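Local coordinates for protein pyridoxamine 5'-phosphate oxidase-related, FMN-binding (Mycobacterium smegmatis, PDB 3F7E) that probably acts as an oxidoreductase that uses coenzyme F420 to reduce its substrates, and forms a two-chain assembly, at residues V4-L12 and P73-G81; L11-T22 and A62-P70. All blocks are in the same frame, centred on the assembly; numbering follows the deposited sequence. Where two conformers were deposited one is given.

Contact 1: residues V4-L12 and P73-G81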
ATOM      1  N   VAL A   4       1.484  19.255   4.181  1.00 19.66           N
ATOM      2  CA  VAL A   4       2.195  18.426   3.157  1.00 18.70           C
ATOM      3  C   VAL A   4       3.628  18.952   3.216  1.00 17.96           C
ATOM      4  O   VAL A   4       3.831  20.150   2.991  1.00 17.91           O
ATOM      5  CB  VAL A   4       1.514  18.461   1.793  1.00 18.72           C
ATOM      6  CG1 VAL A   4       2.102  17.378   0.910  1.00 18.79           C
ATOM      7  CG2 VAL A   4       0.018  18.214   1.961  1.00 18.67           C
ATOM      8  N   PRO A   5       4.638  18.075   3.254  1.00 17.84           N
ATOM      9  CA  PRO A   5       5.982  18.432   2.779  1.00 18.01           C
ATOM     10  C   PRO A   5       6.225  19.097   1.446  1.00 18.55           C
ATOM     11  O   PRO A   5       5.498  18.829   0.508  1.00 18.50           O
ATOM     12  CB  PRO A   5       6.747  17.084   2.767  1.00 17.98           C
ATOM     13  CG  PRO A   5       5.912  16.117   3.505  1.00 18.37           C
ATOM     14  CD  PRO A   5       4.513  16.633   3.519  1.00 18.18           C
ATOM     15  N   GLU A   6       7.206  20.002   1.380  1.00 20.72           N
ATOM     16  CA  GLU A   6       7.028  21.296   0.757  1.00 22.21           C
ATOM     17  C   GLU A   6       7.376  20.686  -0.612  1.00 22.59           C
ATOM     18  O   GLU A   6       8.373  19.960  -0.733  1.00 23.26           O
ATOM     19  CB  GLU A   6       8.161  22.241   1.214  1.00 23.00           C
ATOM     20  CG  GLU A   6       8.300  23.620   0.530  1.00 26.23           C
ATOM     21  CD  GLU A   6       9.353  24.513   1.237  1.00 33.71           C
ATOM     22  OE1 GLU A   6       9.267  25.761   1.159  1.00 33.39           O
ATOM     23  OE2 GLU A   6      10.271  23.969   1.890  1.00 32.61           O
ATOM     24  N   GLY A   7       6.530  20.889  -1.608  1.00 22.22           N
ATOM     25  CA  GLY A   7       6.794  20.333  -2.938  1.00 22.35           C
ATOM     26  C   GLY A   7       6.394  18.889  -3.235  1.00 21.97           C
ATOM     27  O   GLY A   7       6.753  18.372  -4.302  1.00 23.46           O
ATOM     28  N   TYR A   8       5.656  18.240  -2.326  1.00 20.00           N
ATOM     29  CA  TYR A   8       5.173  16.860  -2.516  1.00 18.38           C
ATOM     30  C   TYR A   8       3.655  16.773  -2.683  1.00 17.88           C
ATOM     31  O   TYR A   8       3.116  15.697  -3.022  1.00 17.26           O
ATOM     32  CB  TYR A   8       5.652  15.957  -1.365  1.00 18.27           C
ATOM     33  CG  TYR A   8       7.106  15.564  -1.479  1.00 19.04           C
ATOM     34  CD1 TYR A   8       8.106  16.444  -1.086  1.00 19.55           C
ATOM     35  CD2 TYR A   8       7.486  14.311  -1.985  1.00 19.68           C
ATOM     36  CE1 TYR A   8       9.444  16.107  -1.195  1.00 21.26           C
ATOM     37  CE2 TYR A   8       8.845  13.968  -2.091  1.00 22.45           C
ATOM     38  CZ  TYR A   8       9.810  14.875  -1.691  1.00 23.70           C
ATOM     39  OH  TYR A   8      11.164  14.592  -1.763  1.00 27.33           O
ATOM     40  N   GLU A   9       2.962  17.882  -2.465  1.00 18.90           N
ATOM     41  CA  GLU A   9       1.531  17.926  -2.665  1.00 18.98           C
ATOM     42  C   GLU A   9       1.180  17.572  -4.114  1.00 17.95           C
ATOM     43  O   GLU A   9       0.099  17.058  -4.378  1.00 16.87           O
ATOM     44  CB  GLU A   9       0.945  19.285  -2.266  1.00 19.81           C
ATOM     45  CG  GLU A   9      -0.562  19.278  -2.156  1.00 20.61           C
ATOM     46  CD  GLU A   9      -1.179  20.455  -1.412  1.00 21.19           C
ATOM     47  OE1 GLU A   9      -2.405  20.524  -1.408  1.00 21.64           O
ATOM     48  OE2 GLU A   9      -0.445  21.328  -0.886  1.00 24.17           O
ATOM     49  N   SER A  10       2.115  17.841  -5.028  0.70 17.40           N
ATOM     50  CA  SER A  10       1.953  17.491  -6.425  0.70 17.41           C
ATOM     51  C   SER A  10       1.596  16.018  -6.649  0.70 16.03           C
ATOM     52  O   SER A  10       0.845  15.714  -7.586  0.70 16.67           O
ATOM     53  CB  SER A  10       3.228  17.843  -7.184  0.70 17.54           C
ATOM     54  OG  SER A  10       4.362  17.360  -6.494  0.70 19.99           O
ATOM     55  N   LEU A  11       2.134  15.114  -5.816  1.00 15.52           N
ATOM     56  CA  LEU A  11       1.852  13.673  -5.925  1.00 14.76           C
ATOM     57  C   LEU A  11       0.392  13.417  -5.635  1.00 13.64           C
ATOM     58  O   LEU A  11      -0.211  12.581  -6.288  1.00 15.71           O
ATOM     59  CB  LEU A  11       2.743  12.806  -5.014  1.00 14.53           C
ATOM     60  CG  LEU A  11       4.166  12.535  -5.496  1.00 14.83           C
ATOM     61  CD1 LEU A  11       4.958  11.892  -4.382  1.00 16.84           C
ATOM     62  CD2 LEU A  11       4.133  11.649  -6.746  1.00 15.06           C
ATOM     63  N   LEU A  12      -0.195  14.170  -4.704  1.00 11.15           N
ATOM     64  CA  LEU A  12      -1.599  13.992  -4.362  1.00  9.58           C
ATOM     65  C   LEU A  12      -2.525  14.606  -5.388  1.00  9.30           C
ATOM     66  O   LEU A  12      -3.708  14.290  -5.403  1.00 10.38           O
ATOM     67  CB  LEU A  12      -1.896  14.582  -2.994  1.00  9.52           C
ATOM     68  CG  LEU A  12      -1.128  13.943  -1.840  1.00 10.05           C
ATOM     69  CD1 LEU A  12      -1.497  14.652  -0.540  1.00 13.53           C
ATOM     70  CD2 LEU A  12      -1.424  12.432  -1.713  1.00 11.88           C
ATOM     71  N   PRO A  73      10.928   5.933  -8.617  1.00 17.03           N
ATOM     72  CA  PRO A  73      10.466   5.353  -7.354  1.00 17.41           C
ATOM     73  C   PRO A  73      11.074   5.990  -6.102  1.00 17.49           C
ATOM     74  O   PRO A  73      10.588   5.758  -4.992  1.00 17.98           O
ATOM     75  CB  PRO A  73      10.887   3.886  -7.462  1.00 18.37           C
ATOM     76  CG  PRO A  73      11.966   3.857  -8.474  1.00 18.75           C
ATOM     77  CD  PRO A  73      11.742   4.992  -9.405  1.00 17.80           C
ATOM     78  N   TYR A  74      12.100   6.813  -6.272  1.00 17.69           N
ATOM     79  CA  TYR A  74      12.674   7.535  -5.141  1.00 18.56           C
ATOM     80  C   TYR A  74      11.807   8.733  -4.710  1.00 16.79           C
ATOM     81  O   TYR A  74      12.018   9.295  -3.635  1.00 17.81           O
ATOM     82  CB  TYR A  74      14.122   7.928  -5.438  1.00 19.85           C
ATOM     83  CG  TYR A  74      15.081   6.744  -5.471  1.00 24.47           C
ATOM     84  CD1 TYR A  74      15.126   5.869  -6.568  1.00 27.55           C
ATOM     85  CD2 TYR A  74      15.955   6.510  -4.406  1.00 28.54           C
ATOM     86  CE1 TYR A  74      16.014   4.782  -6.591  1.00 29.57           C
ATOM     87  CE2 TYR A  74      16.844   5.437  -4.422  1.00 30.64           C
ATOM     88  CZ  TYR A  74      16.871   4.579  -5.510  1.00 31.65           C
ATOM     89  OH  TYR A  74      17.757   3.518  -5.499  1.00 34.31           O
ATOM     90  N   ARG A  75      10.819   9.093  -5.529  1.00 15.25           N
ATOM     91  CA  ARG A  75       9.856  10.148  -5.192  1.00 12.96           C
ATOM     92  C   ARG A  75       8.528   9.501  -4.738  1.00 11.18           C
ATOM     93  O   ARG A  75       7.868   8.834  -5.547  1.00 10.71           O
ATOM     94  CB  ARG A  75       9.614  10.982  -6.427  1.00 14.39           C
ATOM     95  CG  ARG A  75       8.641  12.029  -6.165  1.00 13.01           C
ATOM     96  CD  ARG A  75       8.687  13.024  -7.270  1.00 15.65           C
ATOM     97  NE  ARG A  75       7.740  14.098  -7.026  1.00 15.94           N
ATOM     98  CZ  ARG A  75       7.971  15.160  -6.251  1.00 15.41           C
ATOM     99  NH1 ARG A  75       9.155  15.348  -5.673  1.00 19.29           N
ATOM    100  NH2 ARG A  75       7.023  16.076  -6.081  1.00 17.22           N
ATOM    101  N   TYR A  76       8.123   9.705  -3.469  1.00 10.29           N
ATOM    102  CA  TYR A  76       6.962   9.013  -2.931  1.00  9.07           C
ATOM    103  C   TYR A  76       6.379   9.794  -1.769  1.00  9.00           C
ATOM    104  O   TYR A  76       7.054  10.710  -1.219  1.00  9.40           O
ATOM    105  CB  TYR A  76       7.344   7.601  -2.482  1.00 10.01           C
ATOM    106  CG  TYR A  76       8.337   7.541  -1.359  1.00 11.35           C
ATOM    107  CD1 TYR A  76       7.926   7.689  -0.031  1.00 10.63           C
ATOM    108  CD2 TYR A  76       9.684   7.270  -1.611  1.00 13.97           C
ATOM    109  CE1 TYR A  76       8.830   7.607   1.022  1.00 12.95           C
ATOM    110  CE2 TYR A  76      10.604   7.187  -0.553  1.00 15.39           C
ATOM    111  CZ  TYR A  76      10.154   7.347   0.750  1.00 13.91           C
ATOM    112  OH  TYR A  76      11.055   7.248   1.783  1.00 16.98           O
ATOM    113  N   LEU A  77       5.181   9.381  -1.322  1.00  9.61           N
ATOM    114  CA  LEU A  77       4.541  10.116  -0.195  1.00  7.09           C
ATOM    115  C   LEU A  77       3.702   9.087   0.535  1.00  8.27           C
ATOM    116  O   LEU A  77       2.868   8.398  -0.074  1.00  9.01           O
ATOM    117  CB  LEU A  77       3.691  11.304  -0.642  1.00  8.46           C
ATOM    118  CG  LEU A  77       3.109  12.172   0.474  1.00  9.13           C
ATOM    119  CD1 LEU A  77       4.232  12.864   1.256  1.00  9.64           C
ATOM    120  CD2 LEU A  77       2.190  13.231  -0.085  1.00 10.36           C
ATOM    121  N   GLU A  78       3.921   9.036   1.854  1.00  8.00           N
ATOM    122  CA  GLU A  78       3.150   8.197   2.773  1.00  8.06           C
ATOM    123  C   GLU A  78       2.306   9.101   3.649  1.00  8.07           C
ATOM    124  O   GLU A  78       2.844   9.991   4.315  1.00  8.61           O
ATOM    125  CB  GLU A  78       4.100   7.362   3.649  1.00  9.23           C
ATOM    126  CG  GLU A  78       4.997   6.438   2.849  1.00  9.45           C
ATOM    127  CD  GLU A  78       6.179   5.946   3.620  1.00 11.63           C
ATOM    128  OE1 GLU A  78       6.225   6.188   4.843  1.00 13.88           O
ATOM    129  OE2 GLU A  78       7.081   5.306   3.016  1.00 12.93           O
ATOM    130  N   VAL A  79       0.987   8.877   3.652  1.00  7.96           N
ATOM    131  CA  VAL A  79       0.044   9.715   4.404  1.00  8.77           C
ATOM    132  C   VAL A  79      -0.654   8.888   5.472  1.00  8.70           C
ATOM    133  O   VAL A  79      -1.386   7.988   5.137  1.00 11.90           O
ATOM    134  CB  VAL A  79      -1.060  10.304   3.480  1.00  9.38           C
ATOM    135  CG1 VAL A  79      -1.956  11.317   4.240  1.00 10.88           C
ATOM    136  CG2 VAL A  79      -0.450  10.976   2.217  1.00 11.05           C
ATOM    137  N   ARG A  80      -0.473   9.192   6.749  1.00  7.05           N
ATOM    138  CA  ARG A  80      -1.293   8.544   7.798  1.00  7.04           C
ATOM    139  C   ARG A  80      -2.444   9.489   8.130  1.00  7.22           C
ATOM    140  O   ARG A  80      -2.304  10.711   7.978  1.00  8.17           O
ATOM    141  CB  ARG A  80      -0.445   8.216   9.021  1.00  8.04           C
ATOM    142  CG  ARG A  80       0.565   7.098   8.749  1.00  8.43           C
ATOM    143  CD  ARG A  80       1.799   7.224   9.626  1.00 10.79           C
ATOM    144  NE  ARG A  80       1.424   7.221  11.028  1.00 10.52           N
ATOM    145  CZ  ARG A  80       2.087   7.884  11.980  1.00  9.83           C
ATOM    146  NH1 ARG A  80       1.635   7.838  13.231  1.00 12.27           N
ATOM    147  NH2 ARG A  80       3.189   8.612  11.693  1.00 10.99           N
ATOM    148  N   GLY A  81      -3.584   8.957   8.544  1.00  6.57           N
ATOM    149  CA  GLY A  81      -4.700   9.855   8.844  1.00  7.69           C
ATOM    150  C   GLY A  81      -5.826   9.110   9.521  1.00  6.91           C
ATOM    151  O   GLY A  81      -5.705   7.922   9.864  1.00  7.69           O
TER
HETATM  152  O   HOH W   1       4.860  15.000  -8.483  1.00  6.97           O

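Contact 2: residues L11-T22 and A62-P70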
ATOM      1  N   LEU A  11       2.134  15.114  -5.816  1.00 15.52           N
ATOM      2  CA  LEU A  11       1.852  13.673  -5.925  1.00 14.76           C
ATOM      3  C   LEU A  11       0.392  13.417  -5.635  1.00 13.64           C
ATOM      4  O   LEU A  11      -0.211  12.581  -6.288  1.00 15.71           O
ATOM      5  CB  LEU A  11       2.743  12.806  -5.014  1.00 14.53           C
ATOM      6  CG  LEU A  11       4.166  12.535  -5.496  1.00 14.83           C
ATOM      7  CD1 LEU A  11       4.958  11.892  -4.382  1.00 16.84           C
ATOM      8  CD2 LEU A  11       4.133  11.649  -6.746  1.00 15.06           C
ATOM      9  N   LEU A  12      -0.195  14.170  -4.704  1.00 11.15           N
ATOM     10  CA  LEU A  12      -1.599  13.992  -4.362  1.00  9.58           C
ATOM     11  C   LEU A  12      -2.525  14.606  -5.388  1.00  9.30           C
ATOM     12  O   LEU A  12      -3.708  14.290  -5.403  1.00 10.38           O
ATOM     13  CB  LEU A  12      -1.896  14.582  -2.994  1.00  9.52           C
ATOM     14  CG  LEU A  12      -1.128  13.943  -1.840  1.00 10.05           C
ATOM     15  CD1 LEU A  12      -1.497  14.652  -0.540  1.00 13.53           C
ATOM     16  CD2 LEU A  12      -1.424  12.432  -1.713  1.00 11.88           C
ATOM     17  N   GLU A  13      -2.000  15.522  -6.218  1.00  9.26           N
ATOM     18  CA  GLU A  13      -2.814  16.133  -7.275  1.00 10.73           C
ATOM     19  C   GLU A  13      -2.896  15.322  -8.564  1.00 10.88           C
ATOM     20  O   GLU A  13      -3.682  15.616  -9.472  1.00 13.75           O
ATOM     21  CB  GLU A  13      -2.293  17.549  -7.571  1.00 11.74           C
ATOM     22  CG  GLU A  13      -2.572  18.490  -6.383  1.00 15.19           C
ATOM     23  CD  GLU A  13      -2.059  19.912  -6.589  1.00 21.54           C
ATOM     24  OE1 GLU A  13      -1.365  20.165  -7.578  1.00 24.12           O
ATOM     25  OE2 GLU A  13      -2.347  20.788  -5.747  1.00 23.62           O
ATOM     26  N   ARG A  14      -2.054  14.305  -8.648  1.00  9.92           N
ATOM     27  CA  ARG A  14      -1.959  13.484  -9.843  1.00  9.51           C
ATOM     28  C   ARG A  14      -2.888  12.270  -9.779  1.00  9.08           C
ATOM     29  O   ARG A  14      -3.184  11.759  -8.677  1.00  9.82           O
ATOM     30  CB  ARG A  14      -0.512  13.027 -10.044  1.00  9.55           C
ATOM     31  CG  ARG A  14       0.410  14.200 -10.417  1.00 10.24           C
ATOM     32  CD  ARG A  14       1.872  13.828 -10.378  1.00 10.51           C
ATOM     33  NE  ARG A  14       2.215  12.781 -11.343  1.00 10.70           N
ATOM     34  CZ  ARG A  14       3.407  12.186 -11.424  1.00  9.85           C
ATOM     35  NH1 ARG A  14       3.626  11.219 -12.321  1.00 10.71           N
ATOM     36  NH2 ARG A  14       4.389  12.552 -10.605  1.00 10.48           N
ATOM     37  N   PRO A  15      -3.332  11.782 -10.963  1.00 10.11           N
ATOM     38  CA  PRO A  15      -4.182  10.574 -11.014  1.00 10.47           C
ATOM     39  C   PRO A  15      -3.342   9.296 -10.867  1.00 10.07           C
ATOM     40  O   PRO A  15      -3.207   8.496 -11.821  1.00 11.39           O
ATOM     41  CB  PRO A  15      -4.856  10.690 -12.392  1.00 12.47           C
ATOM     42  CG  PRO A  15      -3.838  11.424 -13.247  1.00 13.26           C
ATOM     43  CD  PRO A  15      -3.128  12.394 -12.303  1.00 10.92           C
ATOM     44  N   LEU A  16      -2.793   9.117  -9.664  1.00  9.05           N
ATOM     45  CA  LEU A  16      -1.995   7.950  -9.336  1.00  8.67           C
ATOM     46  C   LEU A  16      -2.774   7.054  -8.379  1.00  7.69           C
ATOM     47  O   LEU A  16      -3.609   7.530  -7.610  1.00  9.40           O
ATOM     48  CB  LEU A  16      -0.686   8.371  -8.657  1.00  8.19           C
ATOM     49  CG  LEU A  16       0.208   9.304  -9.495  1.00  9.60           C
ATOM     50  CD1 LEU A  16       1.438   9.712  -8.656  1.00 10.96           C
ATOM     51  CD2 LEU A  16       0.604   8.657 -10.826  1.00 10.89           C
ATOM     52  N   TYR A  17      -2.494   5.753  -8.379  1.00  7.51           N
ATOM     53  CA  TYR A  17      -3.098   4.907  -7.356  1.00  7.62           C
ATOM     54  C   TYR A  17      -2.513   5.174  -5.985  1.00  6.79           C
ATOM     55  O   TYR A  17      -1.312   5.379  -5.819  1.00  8.84           O
ATOM     56  CB  TYR A  17      -2.914   3.435  -7.700  1.00  8.87           C
ATOM     57  CG  TYR A  17      -3.832   2.980  -8.789  1.00 11.16           C
ATOM     58  CD1 TYR A  17      -3.399   2.973 -10.120  1.00 13.85           C
ATOM     59  CD2 TYR A  17      -5.127   2.547  -8.495  1.00 13.92           C
ATOM     60  CE1 TYR A  17      -4.233   2.549 -11.129  1.00 16.56           C
ATOM     61  CE2 TYR A  17      -5.983   2.120  -9.497  1.00 15.67           C
ATOM     62  CZ  TYR A  17      -5.529   2.137 -10.816  1.00 18.22           C
ATOM     63  OH  TYR A  17      -6.354   1.702 -11.831  1.00 20.83           O
ATOM     64  N   GLY A  18      -3.383   5.182  -4.984  1.00  6.59           N
ATOM     65  CA  GLY A  18      -2.946   5.180  -3.607  1.00  7.06           C
ATOM     66  C   GLY A  18      -3.233   3.833  -2.964  1.00  7.29           C
ATOM     67  O   GLY A  18      -4.322   3.298  -3.115  1.00 10.70           O
ATOM     68  N   HIS A  19      -2.271   3.309  -2.228  1.00  5.31           N
ATOM     69  CA  HIS A  19      -2.422   1.974  -1.638  1.00  5.50           C
ATOM     70  C   HIS A  19      -2.821   2.235  -0.191  1.00  5.28           C
ATOM     71  O   HIS A  19      -2.035   2.688   0.630  1.00  5.49           O
ATOM     72  CB  HIS A  19      -1.121   1.190  -1.802  1.00  6.26           C
ATOM     73  CG  HIS A  19      -0.848   0.873  -3.232  1.00  5.06           C
ATOM     74  ND1 HIS A  19      -0.397   1.753  -4.204  1.00  8.62           N
ATOM     75  CD2 HIS A  19      -1.024  -0.318  -3.850  1.00  5.15           C
ATOM     76  CE1 HIS A  19      -0.301   1.088  -5.355  1.00  5.34           C
ATOM     77  NE2 HIS A  19      -0.675  -0.164  -5.157  1.00 10.32           N
ATOM     78  N   LEU A  20      -4.102   1.991   0.102  1.00  5.44           N
ATOM     79  CA  LEU A  20      -4.745   2.382   1.368  1.00  5.41           C
ATOM     80  C   LEU A  20      -4.788   1.199   2.314  1.00  4.85           C
ATOM     81  O   LEU A  20      -5.370   0.165   1.990  1.00  5.85           O
ATOM     82  CB  LEU A  20      -6.176   2.913   1.101  1.00  6.80           C
ATOM     83  CG  LEU A  20      -6.886   3.396   2.365  1.00  7.84           C
ATOM     84  CD1 LEU A  20      -6.229   4.689   2.918  1.00  9.23           C
ATOM     85  CD2 LEU A  20      -8.352   3.658   2.057  1.00 10.05           C
ATOM     86  N   ALA A  21      -4.153   1.383   3.473  1.00  5.08           N
ATOM     87  CA  ALA A  21      -4.079   0.352   4.513  1.00  5.42           C
ATOM     88  C   ALA A  21      -5.037   0.650   5.640  1.00  5.57           C
ATOM     89  O   ALA A  21      -5.149   1.804   6.114  1.00  5.90           O
ATOM     90  CB  ALA A  21      -2.660   0.272   5.074  1.00  6.34           C
ATOM     91  N   THR A  22      -5.699  -0.391   6.102  1.00  6.54           N
ATOM     92  CA  THR A  22      -6.610  -0.353   7.228  1.00  7.42           C
ATOM     93  C   THR A  22      -6.216  -1.522   8.148  1.00  7.39           C
ATOM     94  O   THR A  22      -5.413  -2.355   7.783  1.00  7.95           O
ATOM     95  CB  THR A  22      -8.077  -0.491   6.769  1.00  7.98           C
ATOM     96  OG1 THR A  22      -8.245  -1.688   5.987  1.00  9.87           O
ATOM     97  CG2 THR A  22      -8.562   0.751   5.998  1.00  8.27           C
ATOM     98  N   ALA A  62      -8.245   4.628  11.927  1.00  6.73           N
ATOM     99  CA  ALA A  62      -6.895   4.998  11.516  1.00  6.43           C
ATOM    100  C   ALA A  62      -6.504   4.282  10.230  1.00  5.97           C
ATOM    101  O   ALA A  62      -6.627   3.055  10.125  1.00  7.29           O
ATOM    102  CB  ALA A  62      -5.894   4.715  12.614  1.00  7.53           C
ATOM    103  N   VAL A  63      -5.992   5.040   9.272  1.00  5.79           N
ATOM    104  CA  VAL A  63      -5.615   4.517   7.975  1.00  5.86           C
ATOM    105  C   VAL A  63      -4.238   5.063   7.563  1.00  5.77           C
ATOM    106  O   VAL A  63      -3.703   6.002   8.176  1.00  5.76           O
ATOM    107  CB  VAL A  63      -6.659   4.863   6.882  1.00  6.50           C
ATOM    108  CG1 VAL A  63      -8.012   4.328   7.274  1.00  7.86           C
ATOM    109  CG2 VAL A  63      -6.708   6.376   6.562  1.00  7.71           C
ATOM    110  N   ALA A  64      -3.677   4.493   6.500  1.00  5.65           N
ATOM    111  CA  ALA A  64      -2.433   5.007   5.928  1.00  6.53           C
ATOM    112  C   ALA A  64      -2.487   4.788   4.423  1.00  5.93           C
ATOM    113  O   ALA A  64      -3.013   3.788   3.977  1.00  7.05           O
ATOM    114  CB  ALA A  64      -1.213   4.304   6.539  1.00  6.93           C
HETATM  115  N   MSE A  65      -1.923   5.708   3.640  1.00  6.77           N
HETATM  116  CA  MSE A  65      -1.926   5.573   2.168  1.00  6.73           C
HETATM  117  C   MSE A  65      -0.526   5.832   1.643  1.00  6.62           C
HETATM  118  O   MSE A  65       0.155   6.790   2.035  1.00  9.55           O
HETATM  119  CB  MSE A  65      -2.886   6.581   1.513  1.00  7.82           C
HETATM  120  CG  MSE A  65      -3.080   6.334   0.031  1.00  7.93           C
HETATM  121 SE   MSE A  65      -4.190   7.653  -0.855  1.00 10.68          SE
HETATM  122  CE  MSE A  65      -2.851   9.040  -1.066  1.00 11.55           C
ATOM    123  N   SER A  66      -0.095   4.960   0.741  0.70  6.07           N
ATOM    124  CA  SER A  66       1.197   5.044   0.056  0.70  6.44           C
ATOM    125  C   SER A  66       0.974   5.333  -1.424  0.70  6.04           C
ATOM    126  O   SER A  66       0.251   4.614  -2.127  0.70  6.67           O
ATOM    127  CB  SER A  66       1.927   3.698   0.223  0.70  7.23           C
ATOM    128  OG  SER A  66       3.049   3.622  -0.646  0.70  8.20           O
ATOM    129  N   VAL A  67       1.642   6.471  -1.964  0.60  6.26           N
ATOM    130  CA  VAL A  67       1.603   6.816  -3.379  0.60  6.37           C
ATOM    131  C   VAL A  67       3.055   6.975  -3.815  0.60  6.59           C
ATOM    132  O   VAL A  67       3.871   7.557  -3.094  0.60  7.51           O
ATOM    133  CB  VAL A  67       0.663   8.044  -3.666  0.60  7.64           C
ATOM    134  CG1 VAL A  67       1.111   9.274  -2.909  0.60  8.91           C
ATOM    135  CG2 VAL A  67       0.531   8.327  -5.165  0.60 10.12           C
ATOM    136  N   ILE A  68       3.382   6.396  -4.969  1.00  6.75           N
ATOM    137  CA  ILE A  68       4.728   6.476  -5.504  1.00  7.69           C
ATOM    138  C   ILE A  68       4.701   7.052  -6.905  1.00  7.08           C
ATOM    139  O   ILE A  68       3.779   6.789  -7.681  1.00  7.80           O
ATOM    140  CB  ILE A  68       5.454   5.093  -5.430  1.00  8.36           C
ATOM    141  CG1 ILE A  68       6.954   5.214  -5.725  1.00  8.56           C
ATOM    142  CG2 ILE A  68       4.782   4.044  -6.338  1.00  9.25           C
ATOM    143  CD1 ILE A  68       7.739   3.961  -5.342  1.00 12.04           C
ATOM    144  N   ASP A  69       5.696   7.872  -7.234  1.00  7.90           N
ATOM    145  CA  ASP A  69       5.819   8.371  -8.597  1.00  8.35           C
ATOM    146  C   ASP A  69       6.047   7.145  -9.510  1.00  8.17           C
ATOM    147  O   ASP A  69       6.893   6.305  -9.205  1.00  8.81           O
ATOM    148  CB  ASP A  69       6.974   9.376  -8.656  1.00  9.60           C
ATOM    149  CG  ASP A  69       7.125  10.028 -10.018  1.00  9.96           C
ATOM    150  OD1 ASP A  69       6.895  11.245 -10.135  1.00  9.96           O
ATOM    151  OD2 ASP A  69       7.454   9.290 -10.974  1.00 11.16           O
ATOM    152  N   PRO A  70       5.271   7.034 -10.606  1.00  8.41           N
ATOM    153  CA  PRO A  70       5.351   5.810 -11.423  1.00  9.21           C
ATOM    154  C   PRO A  70       6.646   5.655 -12.209  1.00  9.65           C
ATOM    155  O   PRO A  70       6.967   4.548 -12.669  1.00 10.68           O
ATOM    156  CB  PRO A  70       4.160   5.950 -12.378  1.00 10.55           C
ATOM    157  CG  PRO A  70       3.937   7.461 -12.467  1.00 10.73           C
ATOM    158  CD  PRO A  70       4.214   7.954 -11.083  1.00  9.32           C
TER
HETATM  159  O   HOH W   2       6.300  10.604 -13.145  1.00 10.72           O
HETATM  160  O   HOH W   3       1.268   4.809  -6.457  1.00 10.62           O

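Contact 1: residues V4-L12 and P73-G81
L77 pushes its two methyls between the P5-Y8 turn and L12 of the short helix, and this is where the contact is tight. Its CD2 sits 3.8 Å from L12 CG, the two side chains crossing at about a right angle, and CD1 faces Y8 CB and P5 CG at looser spacing. L11 covers the strand backbone at its first residues: the CD1 methyl lies 3.6 Å from Y76 C. Further along, L12 CD2 reaches V79 CG2, and F126 of strand 116-127 closes the apolar cluster by touching V4, P5 and V79.

Toward solvent the character changes. R75 holds CG anti to its own N (chi1 179°) and stays extended to NE, which carries the guanidinium past L11 and flat over one face of the Y8 ring. The planes are 20° apart, with R75 CZ 4.7 Å from the centroid of the Y8 ring, a cation-pi stack in which R75 NH1 is offset toward the ring's rim. At the guanidinium edge R75 NH2 donates to G7 O (2.9 Å, 157° at the hydrogen), in the carbonyl plane, and a water joins S10 OG to R75 NE, weakly on the arginine side.

Stack and hydrogen bond together fix the plane of the guanidinium, so one arginine probably holds G7 and Y8 against the start of strand 76-88 while L11, L12 and L77 supply most of the apolar packing.

Contact 2: residues L11-T22 and A62-P70
D69 OD1 sits at the edge of the R14 guanidinium, and L16 CD1, from R14's own segment, lies over the centre of one face, 4.1 Å above the plane. That edge contact is a salt bridge: R14 NH2 donates to D69 OD1 at 2.9 Å, within the guanidinium plane but from above the carboxylate plane, the two planes being 73° apart. A bend at chi3 (62°) turns the arginine's end toward the aspartate. Water 2 makes a second link, accepting from R14 NH1 and donating to D69 OD2, an oxygen that also takes the backbone N-H groups of D71 and N72. R14 NH1 lies against P70 CD as well, and L16 CD2 packs on the same proline carbon at 3.7 Å. The other flat group, the H19 ring, has S66 O at its edge and stacks on H19 of the second subunit.

Next to this polar end, L16 CB meets V67 CG2, and the selenomethionine M65 runs past G18 and bends at its last torsion, so that M65 CE meets L12 CD2 (3.7 Å), the two side chains passing in opposite directions. G18 has no side chain, and its CA lies 3.8 Å from M65 CG. L20 CD1 rests on V63 and M65 on the same face of the sheet, where F45 of strand 43-48 adds to the packing.

Strands 18-22 and 62-68 run antiparallel, their axes at 160°. H19 with S66 and A21 with A64 are hydrogen-bonded pairs; A21 N to A64 O is short, 2.7 Å, and nearly straight. L20 with M65 between them is a non-hydrogen-bonded pair. Where the strands part, water 3 bridges Y17 O and I68 N. Such antiparallel pairing, one sheet face packed inward and H19 turned to the partner chain, fits the dimeric split-barrel fold of the FMN-binding clan.

How the contacts relate
The centres of the two contacts lie about 9 Å apart, and both use helix 9-13, with L11 and L12 belonging to each. Along the chain contact 2 is nested within contact 1: a short loop leads from the helix to strand 18-23, strand 62-68 pairs with it, and strand 76-88 follows next in sequence and lies beside 62-68 in the antiparallel sheet. Backbone bonds join the contacts directly, L77 N to V67 O at 2.9 Å and V79 N to M65 O at 2.8 Å, both probable hydrogen bonds. The short helix thus packs across two neighbouring strands, tying the N-terminus to the sheet, while both contacts also reach the second subunit.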